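PDB 6HUH: beta-lactamase from Klebsiella pneumoniae, which probably hydrolyses beta-lactam antibiotics to substituted beta-amino acids, as a class D beta-lactamase that confers antibiotic resistance. Local coordinates for residues 110-114 against 115-119. Residues are numbered along the deposited sequence; the frame is centred on the assembly and turned at random.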
ATOM      1  N   THR A 110       8.688  -7.817 -18.372  1.00 32.40           N
ATOM      2  CA  THR A 110       9.683  -8.575 -19.157  1.00 32.46           C
ATOM      3  C   THR A 110       9.402  -8.530 -20.663  1.00 35.90           C
ATOM      4  O   THR A 110      10.345  -8.317 -21.422  1.00 34.81           O
ATOM      5  CB  THR A 110       9.876 -10.008 -18.646  1.00 38.56           C
ATOM      6  OG1 THR A 110       8.663 -10.759 -18.767  1.00 36.95           O
ATOM      7  CG2 THR A 110      10.419 -10.061 -17.217  1.00 34.26           C
ATOM      8  N   GLU A 111       8.111  -8.666 -21.086  1.00 33.97           N
ATOM      9  CA  GLU A 111       7.695  -8.596 -22.507  1.00 36.43           C
ATOM     10  C   GLU A 111       8.073  -7.243 -23.132  1.00 39.98           C
ATOM     11  O   GLU A 111       8.426  -7.183 -24.312  1.00 40.24           O
ATOM     12  CB  GLU A 111       6.182  -8.813 -22.658  1.00 38.85           C
ATOM     13  CG  GLU A 111       5.760 -10.275 -22.666  1.00 53.47           C
ATOM     14  CD  GLU A 111       4.260 -10.520 -22.673  1.00 74.47           C
ATOM     15  OE1 GLU A 111       3.812 -11.480 -22.001  1.00 58.44           O
ATOM     16  OE2 GLU A 111       3.532  -9.762 -23.355  1.00 70.93           O
ATOM     17  N   TRP A 112       8.003  -6.172 -22.317  1.00 34.83           N
ATOM     18  CA  TRP A 112       8.364  -4.804 -22.654  1.00 34.80           C
ATOM     19  C   TRP A 112       9.892  -4.617 -22.732  1.00 42.24           C
ATOM     20  O   TRP A 112      10.354  -3.810 -23.538  1.00 43.29           O
ATOM     21  CB  TRP A 112       7.759  -3.844 -21.620  1.00 31.92           C
ATOM     22  CG  TRP A 112       8.066  -2.401 -21.883  1.00 32.69           C
ATOM     23  CD1 TRP A 112       7.320  -1.526 -22.610  1.00 36.17           C
ATOM     24  CD2 TRP A 112       9.213  -1.671 -21.427  1.00 31.96           C
ATOM     25  NE1 TRP A 112       7.933  -0.299 -22.646  1.00 35.79           N
ATOM     26  CE2 TRP A 112       9.096  -0.357 -21.924  1.00 36.65           C
ATOM     27  CE3 TRP A 112      10.327  -1.999 -20.639  1.00 31.98           C
ATOM     28  CZ2 TRP A 112      10.061   0.627 -21.673  1.00 35.99           C
ATOM     29  CZ3 TRP A 112      11.280  -1.026 -20.387  1.00 33.46           C
ATOM     30  CH2 TRP A 112      11.145   0.267 -20.902  1.00 35.09           C
ATOM     31  N   LEU A 113      10.665  -5.291 -21.852  1.00 40.30           N
ATOM     32  CA  LEU A 113      12.131  -5.167 -21.830  1.00 40.97           C
ATOM     33  C   LEU A 113      12.773  -5.841 -23.029  1.00 46.93           C
ATOM     34  O   LEU A 113      13.702  -5.287 -23.639  1.00 47.47           O
ATOM     35  CB  LEU A 113      12.713  -5.802 -20.564  1.00 40.00           C
ATOM     36  CG  LEU A 113      12.938  -4.918 -19.357  1.00 44.37           C
ATOM     37  CD1 LEU A 113      13.210  -5.777 -18.155  1.00 44.64           C
ATOM     38  CD2 LEU A 113      14.122  -3.991 -19.554  1.00 46.98           C
ATOM     39  N   GLY A 114      12.283  -7.045 -23.322  1.00 43.30           N
ATOM     40  CA  GLY A 114      12.813  -7.903 -24.363  1.00 44.13           C
ATOM     41  C   GLY A 114      13.767  -8.871 -23.718  1.00 46.56           C
ATOM     42  O   GLY A 114      14.338  -8.566 -22.666  1.00 45.28           O
ATOM     43  N   ALA A 115      13.934 -10.049 -24.329  1.00 43.70           N
ATOM     44  CA  ALA A 115      14.792 -11.107 -23.798  1.00 42.43           C
ATOM     45  C   ALA A 115      16.268 -10.711 -23.729  1.00 46.47           C
ATOM     46  O   ALA A 115      16.963 -11.163 -22.822  1.00 45.56           O
ATOM     47  CB  ALA A 115      14.607 -12.372 -24.604  1.00 44.29           C
ATOM     48  N   ALA A 116      16.734  -9.849 -24.667  1.00 44.03           N
ATOM     49  CA  ALA A 116      18.119  -9.372 -24.733  1.00 43.90           C
ATOM     50  C   ALA A 116      18.492  -8.485 -23.541  1.00 47.20           C
ATOM     51  O   ALA A 116      19.526  -8.735 -22.912  1.00 46.92           O
ATOM     52  CB  ALA A 116      18.366  -8.642 -26.037  1.00 46.03           C
ATOM     53  N   ARG A 117      17.641  -7.467 -23.216  1.00 42.22           N
ATOM     54  CA  ARG A 117      17.839  -6.547 -22.083  1.00 40.18           C
ATOM     55  C   ARG A 117      17.716  -7.330 -20.758  1.00 41.43           C
ATOM     56  O   ARG A 117      18.531  -7.136 -19.855  1.00 41.22           O
ATOM     57  CB  ARG A 117      16.815  -5.402 -22.131  1.00 39.43           C
ATOM     58  CG  ARG A 117      17.402  -3.992 -22.078  1.00 49.93           C
ATOM     59  CD  ARG A 117      16.331  -2.980 -22.487  1.00 61.83           C
ATOM     60  NE  ARG A 117      16.553  -1.629 -21.956  1.00 64.09           N
ATOM     61  CZ  ARG A 117      15.641  -0.660 -21.981  1.00 75.89           C
ATOM     62  NH1 ARG A 117      14.436  -0.884 -22.492  1.00 56.96           N
ATOM     63  NH2 ARG A 117      15.922   0.538 -21.487  1.00 68.36           N
ATOM     64  N   PHE A 118      16.718  -8.240 -20.668  1.00 34.80           N
ATOM     65  CA  PHE A 118      16.450  -9.096 -19.514  1.00 32.32           C
ATOM     66  C   PHE A 118      17.719  -9.836 -19.149  1.00 34.50           C
ATOM     67  O   PHE A 118      18.217  -9.678 -18.037  1.00 33.58           O
ATOM     68  CB  PHE A 118      15.295 -10.070 -19.843  1.00 34.42           C
ATOM     69  CG  PHE A 118      14.775 -10.982 -18.752  1.00 34.83           C
ATOM     70  CD1 PHE A 118      14.712 -10.552 -17.434  1.00 37.46           C
ATOM     71  CD2 PHE A 118      14.244 -12.225 -19.062  1.00 36.72           C
ATOM     72  CE1 PHE A 118      14.188 -11.374 -16.441  1.00 37.97           C
ATOM     73  CE2 PHE A 118      13.702 -13.040 -18.073  1.00 38.99           C
ATOM     74  CZ  PHE A 118      13.689 -12.619 -16.765  1.00 36.55           C
ATOM     75  N   GLN A 119      18.297 -10.558 -20.126  1.00 31.18           N
ATOM     76  CA  GLN A 119      19.555 -11.285 -19.984  1.00 29.75           C
ATOM     77  C   GLN A 119      20.688 -10.339 -19.630  1.00 31.57           C
ATOM     78  O   GLN A 119      21.465 -10.697 -18.773  1.00 31.69           O
ATOM     79  CB  GLN A 119      19.878 -12.081 -21.261  1.00 32.51           C
ATOM     80  CG  GLN A 119      20.961 -13.149 -21.110  1.00 39.03           C
ATOM     81  CD  GLN A 119      20.506 -14.341 -20.295  1.00 54.79           C
ATOM     82  OE1 GLN A 119      19.731 -15.183 -20.760  1.00 51.78           O
ATOM     83  NE2 GLN A 119      21.004 -14.454 -19.065  1.00 41.46           N
TER
HETATM   84  O   HOH W   1      12.656  -2.374 -23.847  1.00 26.96           O
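R117 lies back across the end of the preceding helix and meets both L113 and W112. L113 CD2 packs on R117 CD at 3.8 Å, and the two side chains cross at about a right angle. The arginine chain is extended from CG to NE, which brings its guanidinium obliquely beside the indole. There NH1 comes within 3.8 Å of W112 CZ3, with the two planes 34° apart. A water links the same residues: it donates to W112 O at 2.7 Å and to L113 O, and accepts a weak bond from R117 NH1 in the guanidinium plane.

On the buried side, T110 CG2 sits over one face of the F118 ring, offset toward its rim, 4.2 Å from the centroid. This is a CH-pi contact. With CG anti to the backbone N (chi1 -175°), the F118 ring lies where the T110 methyl reaches its face.

G114 is the single residue joining helices 103-113 and 115-124. Its N closes the first helix on T110 O at 3.0 Å. It is also the N-cap of the second, and its O accepts a helical bond from F118 N at 3.1 Å. Its phi is positive (96°), a conformation readily adopted by glycine.

Outside the turn, T110 OG1 hydrogen-bonds to L142 O and Q107 O. In helix 56-64, M60 touches L113 and S64 touches R117. L142 and W146 pack on F118.

At this junction T110 and F118 thus pack in the interior, with the T110 hydroxyl satisfied by backbone carbonyls. The water and the R117 guanidinium lie at the more exposed W112 side. The water probably helps satisfy the last carbonyls of helix 103-113, and the arginine's positive charge would complement that helix C-terminus.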